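Cytochrome cL (Hyphomicrobium denitrificans, PDB 2D0W) carries a covalently bound heme with which it probably accepts electrons from methanol dehydrogenase during periplasmic methanol oxidation. Local coordinates at residues E3-T8 and Q32-G37; Q19-G24 and D109-N114; G46-G51 and I119-H124; K84-K89 and D132-S137. One frame throughout, in Å; residues are numbered along the deposited sequence.

Interaction 1: E3-T8 and Q32-G37; sequences EVFRNT and QFMQTG
The rings of Phe-5 and Phe-33 lie nearly parallel, their planes 11° apart, but they are slid so far past one another that they barely overlap and their centroids stand 5.8 Å apart. Phe-5 CZ touches Phe-33 CE2 at 3.6 Å, and Phe-5 CE1 also lies beside Phe-33 CE2. Met-34 joins both rings: its terminal CE sits at the edge of Phe-33, in the ring plane, while SD comes obliquely to within 3.7 Å of Phe-5 CE2, a Met-aromatic contact. Bends at chi2 and chi3 bring the sulfur beside CE2 and CZ of Phe-5. Phe-92 of helix 88-97 meets both phenyl rings at a steeper angle. These side chains pack the N-terminal arm 3-8 against the last turn of helix 28-36, after which Gly-37 leaves the helical conformation with a phi of 78°. The backbone is joined through Glu-3 N, which donates to Met-34 O over 3.0 Å and uses a carbonyl at the end of the helix. The bent Glu-3 side chain follows the same helix end, CG lying 3.6 Å from Gly-37 N. Its OE2 forms a salt bridge with Lys-89, while OE1 faces another acceptor, Thr-36 O, at 2.9 Å without bonding to it.

Interaction 2: Q19-G24 and D109-N114; sequences QAPKEG and DLELDN. With ZN (zinc ion), chain D.
Gly-24, Pro-21 and Glu-111 have the most surface buried where loop 19-24 lies along the approach to helix 112-124. Gly-24 brings its backbone close to Glu-111, with CA 4.0 Å from Glu-111 CB, and turns its carbonyl to the start of the helix. There Gly-24 O accepts from Asp-113 N at 2.9 Å, the donor lying in the carbonyl plane although the N-H is bent to 136°. Pro-21 packs with CD, CG and CB against the chain just before the helix: CD comes to 3.2 Å from Leu-110 O, and CB rests 3.7 Å from Glu-111 CG. From the N-cap position, the Glu-111 side chain, extended beyond CG, runs alongside the loop, with CG beside Pro-21 CB and Glu-23 O and OE1 near Gly-24 CA. Two residues before Glu-111, Asp-109 OD1 binds a zinc ion at 2.2 Å, together with a water and His-106. The Asp-113 carboxylate turns to Tyr-41, Thr-27 and Lys-117. Gly-24 of loop 19-24 thus supplies an acceptor to an amide of the first helical turn. Glu-23 OE1 and Glu-111 OE2, 4.3 Å apart, would be expected to disfavour each other's charge somewhat.

Interaction 3: G46-G51 and I119-H124; sequences GCLPKG and IAWIRH
Helices 48-58 and 112-124, the first and last helices of the cytochrome c core, meet here through Leu-48 and Gly-51 on one side and Ala-120, Trp-121 and His-124 on the other. Leu-48 gives most to the contact, its two methyl groups making different contacts. CD1 stands over the centre of the His-124 imidazole, 3.5 Å from the ring centroid and only 10° off the normal, a well-formed CH-pi contact. CD2 lies against the backbone of the same helix, 3.6 Å from Ala-120 O and 4.0 Å from Ala-120 CB. His-124 presents that face because its CG is anti to the backbone N (chi1 -168°), and ND1 is held by a hydrogen bond to Glu-43. Trp-121 lies further along the interface. Its CB meets Gly-51 C at 3.6 Å, and CE3 of the indole passes 3.8 Å from Leu-48 O. Gly-51 has no side chain, which lets the backbones come within 5.0 Å, measured from Gly-51 CA to Trp-121 CA. No hydrogen bond joins the two segments, and all five touching residues are buried. Trp-152, Tyr-55 and Phe-147 meet the indole around this interface, while the disulfide from Cys-47 to Cys-165 ties the chain near helix 48-58 to the C-terminal end. Close packing of a glycine of the N-terminal helix against an aromatic residue of the C-terminal helix is a hallmark of class I cytochromes c.

Interaction 4: K84-K89 and D132-S137; sequences KNTTDK and DADWLS. With HEM (protoporphyrin IX containing Fe), chain H.
Thr-86 and Asp-134 meet because the Thr-86 hydroxyl is turned to the crowded position between its backbone N and carbonyl carbon (chi1 66°), while the Asp-134 carboxylate swings to the side of its own backbone N. OG1 of Thr-86 thereby comes 2.8 Å from Asp-134 OD2; its proton may go there or to Pro-83 O, which also lies within reach. The Asp-134 CB rests 3.1 Å from Thr-86 O. That same carbonyl oxygen lies in the plane of the Trp-135 indole, at its edge, 3.5 Å from CE3. Ala-133 CB lies over one face of the indole, toward its rim, from within the type I turn of residues 133-136. Asp-88 OD2 approaches Trp-135 CB to 3.7 Å; this carboxylate is committed to Arg-123 through OD2 and to the Asp-39 amide through OD1. Just ahead of helix 88-97, Thr-87 holds the N-cap: its OG1 donates to Lys-84 O over 2.8 Å and takes the amide of Gly-90. The neighbouring Asn-85 belongs to the heme pocket, its ND2 giving a hydrogen bond of 2.7 Å to propionate oxygen O1A, while OD1 binds Thr-94. The contact therefore lays the turn that precedes helix 138-143 against the 3-10 segment 84-86 and the start of helix 88-97, with Trp-135 also touching Arg-123 near the C-terminal end of helix 112-124.

Helix 112-124 connects interactions 2 and 3, whose centres are 16 Å apart; they touch where Asn-114 OD1 packs against Lys-50 CE of helix 48-58 at 3.6 Å. Interaction 1 touches interaction 2 where Met-34 CE meets Leu-112 CD1 at 4.0 Å, and reaches interaction 4 through Lys-89 NZ, 2.7 Å from Glu-3 OE2. Arg-123 is the bridge from interaction 3 to interaction 4: its NH1 lies 2.9 Å from Asn-85 O, and its NE 3.1 Å from Asp-88 OD2. The heme is approached from several of these sites. Interaction 4 reaches a heme propionate, Ile-122 lines the pocket, and Leu-110 comes about 4 Å from the cofactor. Interactions 2 and 4 lie on opposite sides of the chain's centre.

Interaction 1: E3-T8 and Q32-G37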
# COMPACT_ATOMS: atom_id res chain seq x y z
N GLU A 3 10.62 13.77 1.37
CA GLU A 3 11.26 12.57 0.87
C GLU A 3 11.77 12.78 -0.54
O GLU A 3 11.22 13.55 -1.32
CB GLU A 3 10.27 11.41 0.86
CG GLU A 3 9.69 11.04 2.21
CD GLU A 3 10.71 10.44 3.16
OE1 GLU A 3 10.57 10.67 4.36
OE2 GLU A 3 11.65 9.73 2.74
N VAL A 4 12.83 12.06 -0.87
CA VAL A 4 13.26 11.92 -2.25
C VAL A 4 12.93 10.48 -2.67
O VAL A 4 13.34 9.54 -2.01
CB VAL A 4 14.77 12.20 -2.38
CG1 VAL A 4 15.23 11.91 -3.80
CG2 VAL A 4 15.09 13.67 -1.94
N PHE A 5 12.17 10.32 -3.74
CA PHE A 5 11.76 8.96 -4.15
C PHE A 5 12.61 8.45 -5.29
O PHE A 5 12.93 9.21 -6.21
CB PHE A 5 10.29 8.93 -4.52
CG PHE A 5 9.39 9.36 -3.40
CD1 PHE A 5 9.12 8.51 -2.35
CD2 PHE A 5 8.85 10.67 -3.37
CE1 PHE A 5 8.29 8.92 -1.28
CE2 PHE A 5 8.02 11.08 -2.34
CZ PHE A 5 7.75 10.22 -1.28
N ARG A 6 13.02 7.18 -5.19
CA ARG A 6 13.92 6.54 -6.16
C ARG A 6 13.40 5.20 -6.64
O ARG A 6 12.78 4.43 -5.89
CB ARG A 6 15.36 6.39 -5.59
CG ARG A 6 16.05 7.72 -5.23
CD ARG A 6 17.58 7.65 -5.32
NE ARG A 6 18.18 8.99 -5.39
CZ ARG A 6 18.43 9.66 -6.52
NH1 ARG A 6 18.14 9.12 -7.70
NH2 ARG A 6 18.97 10.88 -6.48
N ASN A 7 13.72 4.89 -7.88
CA ASN A 7 13.39 3.60 -8.41
C ASN A 7 14.00 2.43 -7.58
O ASN A 7 15.21 2.36 -7.36
CB ASN A 7 13.81 3.54 -9.88
CG ASN A 7 13.30 2.30 -10.58
OD1 ASN A 7 12.40 2.39 -11.38
ND2 ASN A 7 13.88 1.14 -10.28
N THR A 8 13.12 1.54 -7.12
CA THR A 8 13.48 0.31 -6.37
C THR A 8 14.68 -0.47 -6.95
O THR A 8 15.63 -0.83 -6.21
CB THR A 8 12.24 -0.57 -6.20
OG1 THR A 8 11.36 0.09 -5.30
CG2 THR A 8 12.55 -1.88 -5.56
N GLN A 32 1.37 14.53 4.65
CA GLN A 32 2.25 13.88 5.63
C GLN A 32 3.17 12.85 4.99
O GLN A 32 4.39 12.77 5.32
CB GLN A 32 1.48 13.22 6.78
CG GLN A 32 2.42 12.48 7.73
CD GLN A 32 1.76 11.30 8.45
OE1 GLN A 32 0.71 11.46 9.05
NE2 GLN A 32 2.41 10.12 8.39
N PHE A 33 2.61 12.05 4.08
CA PHE A 33 3.43 11.04 3.38
C PHE A 33 4.57 11.67 2.58
O PHE A 33 5.69 11.17 2.64
CB PHE A 33 2.60 10.04 2.52
CG PHE A 33 3.46 9.01 1.82
CD1 PHE A 33 3.87 7.86 2.48
CD2 PHE A 33 3.94 9.27 0.52
CE1 PHE A 33 4.75 6.96 1.86
CE2 PHE A 33 4.82 8.38 -0.12
CZ PHE A 33 5.21 7.25 0.53
N MET A 34 4.31 12.78 1.87
CA MET A 34 5.39 13.39 1.05
C MET A 34 6.54 13.96 1.88
O MET A 34 7.68 14.05 1.41
CB MET A 34 4.84 14.45 0.10
CG MET A 34 3.86 13.89 -0.90
SD MET A 34 4.67 12.71 -2.01
CE MET A 34 3.48 11.39 -2.08
N GLN A 35 6.23 14.32 3.13
CA GLN A 35 7.19 14.82 4.11
C GLN A 35 7.92 13.72 4.90
O GLN A 35 9.12 13.79 5.10
CB GLN A 35 6.45 15.69 5.12
CG GLN A 35 7.25 15.99 6.41
CD GLN A 35 6.51 16.93 7.35
OE1 GLN A 35 6.90 18.08 7.53
NE2 GLN A 35 5.42 16.44 7.92
N THR A 36 7.15 12.72 5.33
CA THR A 36 7.54 11.70 6.31
C THR A 36 7.90 10.33 5.73
O THR A 36 8.71 9.60 6.30
CB THR A 36 6.37 11.54 7.33
OG1 THR A 36 6.35 12.68 8.18
CG2 THR A 36 6.51 10.33 8.23
N GLY A 37 7.27 9.97 4.60
CA GLY A 37 7.38 8.58 4.09
C GLY A 37 6.49 7.57 4.83
O GLY A 37 6.53 6.37 4.57
O HOH W 1 8.31 14.41 -0.90

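Interaction 2: Q19-G24 and D109-N114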
# COMPACT_ATOMS: atom_id res chain seq x y z
N GLN A 19 4.83 13.09 -12.72
CA GLN A 19 4.21 11.88 -13.24
C GLN A 19 2.88 11.54 -12.60
O GLN A 19 2.00 11.02 -13.27
CB GLN A 19 5.19 10.69 -13.19
CG GLN A 19 6.27 10.70 -14.30
CD GLN A 19 5.75 10.27 -15.68
OE1 GLN A 19 5.33 9.13 -15.86
NE2 GLN A 19 5.80 11.19 -16.65
N ALA A 20 2.74 11.81 -11.30
CA ALA A 20 1.45 11.61 -10.62
C ALA A 20 0.32 12.44 -11.26
O ALA A 20 0.56 13.54 -11.74
CB ALA A 20 1.60 11.95 -9.19
N PRO A 21 -0.93 11.89 -11.28
CA PRO A 21 -2.11 12.67 -11.69
C PRO A 21 -2.14 14.04 -11.02
O PRO A 21 -1.64 14.18 -9.91
CB PRO A 21 -3.26 11.82 -11.13
CG PRO A 21 -2.73 10.42 -11.19
CD PRO A 21 -1.26 10.50 -10.93
N LYS A 22 -2.72 15.05 -11.67
CA LYS A 22 -2.83 16.38 -11.00
C LYS A 22 -3.76 16.35 -9.75
O LYS A 22 -3.50 17.04 -8.76
CB LYS A 22 -3.27 17.49 -11.99
CG LYS A 22 -2.20 18.58 -12.26
CD LYS A 22 -0.84 18.01 -12.73
CE LYS A 22 0.35 18.87 -12.34
NZ LYS A 22 0.26 19.49 -10.96
N GLU A 23 -4.82 15.56 -9.81
CA GLU A 23 -5.82 15.50 -8.75
C GLU A 23 -5.38 14.55 -7.65
O GLU A 23 -4.57 13.67 -7.89
CB GLU A 23 -7.16 15.02 -9.33
CG GLU A 23 -7.63 15.80 -10.57
CD GLU A 23 -6.89 15.42 -11.87
OE1 GLU A 23 -6.15 14.38 -11.93
OE2 GLU A 23 -7.05 16.19 -12.84
N GLY A 24 -5.92 14.73 -6.44
CA GLY A 24 -5.76 13.74 -5.37
C GLY A 24 -4.44 13.86 -4.64
O GLY A 24 -3.98 12.90 -4.00
N ASP A 109 -0.73 6.31 -12.94
CA ASP A 109 -2.09 5.74 -13.00
C ASP A 109 -2.99 6.12 -11.83
O ASP A 109 -4.21 6.20 -11.97
CB ASP A 109 -2.03 4.20 -13.01
CG ASP A 109 -1.33 3.63 -14.24
OD1 ASP A 109 -0.93 2.45 -14.23
OD2 ASP A 109 -1.20 4.35 -15.24
N LEU A 110 -2.36 6.25 -10.66
CA LEU A 110 -3.03 6.37 -9.35
C LEU A 110 -2.90 7.79 -8.82
O LEU A 110 -1.79 8.28 -8.72
CB LEU A 110 -2.28 5.47 -8.35
CG LEU A 110 -2.43 3.95 -8.52
CD1 LEU A 110 -1.17 3.13 -8.05
CD2 LEU A 110 -3.67 3.60 -7.77
N GLU A 111 -4.00 8.44 -8.42
CA GLU A 111 -3.85 9.65 -7.59
C GLU A 111 -3.15 9.31 -6.29
O GLU A 111 -3.35 8.22 -5.71
CB GLU A 111 -5.19 10.33 -7.32
CG GLU A 111 -5.83 10.89 -8.61
CD GLU A 111 -7.31 11.20 -8.46
OE1 GLU A 111 -7.77 11.28 -7.29
OE2 GLU A 111 -8.02 11.35 -9.50
N LEU A 112 -2.31 10.25 -5.83
CA LEU A 112 -1.47 10.03 -4.67
C LEU A 112 -2.25 9.55 -3.46
O LEU A 112 -1.78 8.66 -2.73
CB LEU A 112 -0.66 11.28 -4.35
CG LEU A 112 0.49 11.57 -5.34
CD1 LEU A 112 1.48 10.41 -5.45
CD2 LEU A 112 -0.10 11.81 -6.66
N ASP A 113 -3.46 10.11 -3.27
CA ASP A 113 -4.30 9.76 -2.10
C ASP A 113 -4.77 8.31 -2.24
O ASP A 113 -4.81 7.57 -1.25
CB ASP A 113 -5.49 10.72 -1.97
CG ASP A 113 -6.21 10.59 -0.62
OD1 ASP A 113 -5.57 10.70 0.45
OD2 ASP A 113 -7.44 10.33 -0.64
N ASN A 114 -5.08 7.92 -3.47
CA ASN A 114 -5.49 6.55 -3.76
C ASN A 114 -4.33 5.58 -3.64
O ASN A 114 -4.51 4.48 -3.15
CB ASN A 114 -6.18 6.42 -5.12
CG ASN A 114 -7.62 7.00 -5.10
OD1 ASN A 114 -8.28 6.99 -4.09
ND2 ASN A 114 -8.07 7.52 -6.21
ZN ZN D . -1.44 0.88 -12.75
O HOH W 2 -2.69 1.41 -11.07

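Interaction 3: G46-G51 and I119-H124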
# COMPACT_ATOMS: atom_id res chain seq x y z
N GLY A 46 -11.44 2.42 7.64
CA GLY A 46 -12.31 3.19 6.75
C GLY A 46 -11.74 3.32 5.34
O GLY A 46 -12.47 3.45 4.37
N CYS A 47 -10.41 3.26 5.25
CA CYS A 47 -9.68 3.40 3.98
C CYS A 47 -9.55 2.11 3.18
O CYS A 47 -9.16 2.13 2.01
CB CYS A 47 -8.29 3.95 4.29
SG CYS A 47 -8.41 5.46 5.23
N LEU A 48 -9.88 0.98 3.81
CA LEU A 48 -9.65 -0.36 3.23
C LEU A 48 -10.45 -0.77 2.03
O LEU A 48 -9.85 -1.24 1.05
CB LEU A 48 -9.61 -1.47 4.30
CG LEU A 48 -8.55 -1.23 5.38
CD1 LEU A 48 -8.72 -2.23 6.50
CD2 LEU A 48 -7.11 -1.18 4.85
N PRO A 49 -11.81 -0.61 2.06
CA PRO A 49 -12.58 -0.93 0.84
C PRO A 49 -12.07 -0.24 -0.43
O PRO A 49 -12.00 -0.85 -1.49
CB PRO A 49 -14.00 -0.47 1.25
CG PRO A 49 -14.07 -0.53 2.75
CD PRO A 49 -12.66 -0.17 3.20
N LYS A 50 -11.77 1.04 -0.33
CA LYS A 50 -11.22 1.72 -1.48
C LYS A 50 -9.84 1.15 -1.92
O LYS A 50 -9.63 0.88 -3.12
CB LYS A 50 -11.18 3.23 -1.30
CG LYS A 50 -10.57 3.93 -2.51
CD LYS A 50 -11.63 4.25 -3.52
CE LYS A 50 -10.97 4.67 -4.84
NZ LYS A 50 -11.98 4.83 -5.91
N GLY A 51 -8.97 0.88 -0.96
CA GLY A 51 -7.67 0.24 -1.29
C GLY A 51 -7.90 -1.07 -1.98
O GLY A 51 -7.27 -1.35 -3.00
N ILE A 119 -1.84 1.06 -0.60
CA ILE A 119 -0.76 0.54 0.28
C ILE A 119 -1.39 0.04 1.62
O ILE A 119 -1.04 -1.01 2.14
CB ILE A 119 0.29 1.63 0.48
CG1 ILE A 119 1.13 1.81 -0.78
CG2 ILE A 119 1.21 1.36 1.72
CD1 ILE A 119 2.04 3.09 -0.82
N ALA A 120 -2.36 0.77 2.16
CA ALA A 120 -3.05 0.33 3.40
C ALA A 120 -3.67 -1.02 3.20
O ALA A 120 -3.66 -1.86 4.10
CB ALA A 120 -4.13 1.33 3.84
N TRP A 121 -4.24 -1.25 2.01
CA TRP A 121 -4.85 -2.58 1.70
C TRP A 121 -3.78 -3.64 1.66
O TRP A 121 -3.99 -4.72 2.19
CB TRP A 121 -5.60 -2.61 0.35
CG TRP A 121 -6.21 -3.96 0.02
CD1 TRP A 121 -5.91 -4.78 -1.05
CD2 TRP A 121 -7.21 -4.63 0.77
NE1 TRP A 121 -6.69 -5.92 -1.01
CE2 TRP A 121 -7.49 -5.85 0.10
CE3 TRP A 121 -7.90 -4.33 1.94
CZ2 TRP A 121 -8.43 -6.78 0.59
CZ3 TRP A 121 -8.85 -5.27 2.43
CH2 TRP A 121 -9.09 -6.47 1.75
N ILE A 122 -2.67 -3.38 0.93
CA ILE A 122 -1.56 -4.32 0.88
C ILE A 122 -1.06 -4.70 2.28
O ILE A 122 -0.80 -5.87 2.55
CB ILE A 122 -0.39 -3.81 -0.04
CG1 ILE A 122 -0.88 -3.70 -1.50
CG2 ILE A 122 0.87 -4.71 0.13
CD1 ILE A 122 0.10 -2.88 -2.40
N ARG A 123 -0.92 -3.73 3.18
CA ARG A 123 -0.53 -4.04 4.57
C ARG A 123 -1.59 -4.90 5.25
O ARG A 123 -1.25 -5.82 6.03
CB ARG A 123 -0.27 -2.78 5.40
CG ARG A 123 0.84 -1.83 4.80
CD ARG A 123 2.07 -2.65 4.48
NE ARG A 123 3.17 -1.75 4.21
CZ ARG A 123 4.34 -2.10 3.68
NH1 ARG A 123 4.58 -3.34 3.34
NH2 ARG A 123 5.25 -1.16 3.49
N HIS A 124 -2.85 -4.58 4.99
CA HIS A 124 -3.98 -5.29 5.69
C HIS A 124 -4.13 -6.81 5.39
O HIS A 124 -4.62 -7.57 6.25
CB HIS A 124 -5.33 -4.61 5.39
CG HIS A 124 -6.45 -5.09 6.28
ND1 HIS A 124 -6.54 -4.74 7.62
CD2 HIS A 124 -7.52 -5.87 6.02
CE1 HIS A 124 -7.62 -5.31 8.14
NE2 HIS A 124 -8.22 -6.01 7.19

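Interaction 4: K84-K89 and D132-S137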
# COMPACT_ATOMS: atom_id res chain seq x y z
N LYS A 84 13.31 -3.08 1.33
CA LYS A 84 12.75 -1.75 1.65
C LYS A 84 11.22 -1.67 1.42
O LYS A 84 10.60 -0.65 1.73
CB LYS A 84 13.44 -0.65 0.84
CG LYS A 84 14.81 -0.23 1.40
CD LYS A 84 15.38 1.04 0.73
CE LYS A 84 16.91 1.08 0.82
NZ LYS A 84 17.58 1.96 -0.22
N ASN A 85 10.64 -2.73 0.89
CA ASN A 85 9.18 -2.83 0.77
C ASN A 85 8.47 -3.11 2.11
O ASN A 85 7.26 -3.09 2.18
CB ASN A 85 8.77 -3.81 -0.34
CG ASN A 85 9.00 -3.26 -1.77
OD1 ASN A 85 9.00 -2.02 -2.00
ND2 ASN A 85 9.18 -4.17 -2.74
N THR A 86 9.25 -3.38 3.17
CA THR A 86 8.74 -3.42 4.55
C THR A 86 8.50 -2.00 5.12
O THR A 86 7.97 -1.83 6.22
CB THR A 86 9.70 -4.23 5.50
OG1 THR A 86 10.98 -3.56 5.64
CG2 THR A 86 9.92 -5.65 5.04
N THR A 87 8.94 -0.97 4.40
CA THR A 87 8.61 0.43 4.73
C THR A 87 7.58 0.92 3.72
O THR A 87 7.59 0.48 2.54
CB THR A 87 9.89 1.33 4.72
OG1 THR A 87 10.33 1.54 3.38
CG2 THR A 87 11.04 0.66 5.47
N ASP A 88 6.72 1.85 4.13
CA ASP A 88 5.73 2.42 3.21
C ASP A 88 6.43 3.18 2.12
O ASP A 88 5.97 3.17 0.99
CB ASP A 88 4.71 3.32 3.92
CG ASP A 88 3.79 2.53 4.85
OD1 ASP A 88 3.21 3.13 5.74
OD2 ASP A 88 3.68 1.30 4.72
N LYS A 89 7.56 3.81 2.45
CA LYS A 89 8.30 4.58 1.44
C LYS A 89 8.77 3.69 0.29
O LYS A 89 8.65 4.08 -0.88
CB LYS A 89 9.46 5.34 2.06
CG LYS A 89 9.92 6.50 1.22
CD LYS A 89 11.19 6.19 0.50
CE LYS A 89 12.34 7.00 1.04
NZ LYS A 89 12.26 8.37 0.54
N ASP A 132 8.01 -8.16 13.65
CA ASP A 132 9.17 -7.49 13.07
C ASP A 132 8.79 -6.46 11.99
O ASP A 132 9.68 -5.89 11.34
CB ASP A 132 10.09 -8.55 12.46
CG ASP A 132 11.55 -8.34 12.83
OD1 ASP A 132 11.99 -9.04 13.77
OD2 ASP A 132 12.26 -7.52 12.20
N ALA A 133 7.49 -6.21 11.82
CA ALA A 133 7.01 -5.42 10.68
C ALA A 133 7.49 -3.98 10.74
O ALA A 133 7.15 -3.26 11.66
CB ALA A 133 5.46 -5.49 10.60
N ASP A 134 8.31 -3.57 9.77
CA ASP A 134 8.79 -2.17 9.70
C ASP A 134 7.69 -1.13 9.43
O ASP A 134 7.92 0.07 9.63
CB ASP A 134 9.91 -2.02 8.65
CG ASP A 134 11.12 -2.87 8.95
OD1 ASP A 134 11.14 -3.59 9.98
OD2 ASP A 134 12.08 -2.83 8.16
N TRP A 135 6.51 -1.57 8.98
CA TRP A 135 5.41 -0.66 8.57
C TRP A 135 4.30 -0.46 9.60
O TRP A 135 3.31 0.28 9.33
CB TRP A 135 4.73 -1.16 7.28
CG TRP A 135 3.93 -2.45 7.47
CD1 TRP A 135 2.61 -2.55 7.86
CD2 TRP A 135 4.39 -3.77 7.27
NE1 TRP A 135 2.24 -3.86 7.95
CE2 TRP A 135 3.31 -4.64 7.57
CE3 TRP A 135 5.61 -4.32 6.88
CZ2 TRP A 135 3.42 -6.03 7.49
CZ3 TRP A 135 5.72 -5.70 6.80
CH2 TRP A 135 4.64 -6.54 7.12
N LEU A 136 4.40 -1.16 10.73
CA LEU A 136 3.44 -0.96 11.84
C LEU A 136 4.11 -0.34 13.04
O LEU A 136 5.22 -0.71 13.36
CB LEU A 136 2.79 -2.30 12.26
CG LEU A 136 1.95 -3.08 11.23
CD1 LEU A 136 1.62 -4.45 11.77
CD2 LEU A 136 0.71 -2.30 11.00
N SER A 137 3.43 0.57 13.71
CA SER A 137 3.87 1.06 15.01
C SER A 137 3.76 0.02 16.09
O SER A 137 3.15 -1.05 15.91
CB SER A 137 3.03 2.27 15.44
OG SER A 137 1.73 1.86 15.88
CHA HEM H . 6.72 -7.13 -8.06
CHB HEM H . 2.99 -4.53 -6.31
CHC HEM H . 0.61 -4.73 -10.55
CHD HEM H . 3.70 -8.27 -11.78
C1A HEM H . 5.97 -6.33 -7.20
C2A HEM H . 6.35 -5.80 -5.89
C3A HEM H . 5.31 -5.11 -5.42
C4A HEM H . 4.23 -5.14 -6.39
CMA HEM H . 5.21 -4.38 -4.04
CAA HEM H . 7.69 -6.06 -5.17
CBA HEM H . 7.51 -7.38 -4.40
CGA HEM H . 8.69 -7.70 -3.49
O1A HEM H . 9.51 -6.79 -3.21
O2A HEM H . 8.79 -8.87 -3.06
C1B HEM H . 2.04 -4.31 -7.31
C2B HEM H . 0.80 -3.53 -7.28
C3B HEM H . 0.24 -3.53 -8.39
C4B HEM H . 0.97 -4.37 -9.30
CMB HEM H . 0.30 -2.90 -5.98
CAB HEM H . -0.87 -2.57 -8.85
CBB HEM H . -0.74 -1.29 -8.71
C1C HEM H . 1.22 -5.74 -11.26
C2C HEM H . 0.94 -6.15 -12.65
C3C HEM H . 1.75 -7.15 -12.95
C4C HEM H . 2.68 -7.34 -11.83
CMC HEM H . -0.41 -5.83 -13.29
CAC HEM H . 1.69 -8.18 -14.12
CBC HEM H . 1.47 -7.70 -15.32
C1D HEM H . 4.84 -8.25 -11.00
C2D HEM H . 6.05 -9.01 -11.23
C3D HEM H . 6.99 -8.66 -10.09
C4D HEM H . 6.26 -7.73 -9.24
CMD HEM H . 6.33 -9.98 -12.42
CAD HEM H . 8.46 -9.15 -9.82
CBD HEM H . 9.30 -7.95 -10.27
CGD HEM H . 10.73 -7.98 -9.78
O1D HEM H . 11.48 -7.02 -10.01
O2D HEM H . 11.09 -8.97 -9.13
NA HEM H . 4.68 -5.91 -7.44
NB HEM H . 2.03 -4.85 -8.58
NC HEM H . 2.33 -6.45 -10.82
ND HEM H . 5.01 -7.55 -9.81
FE HEM H . 3.54 -6.10 -9.19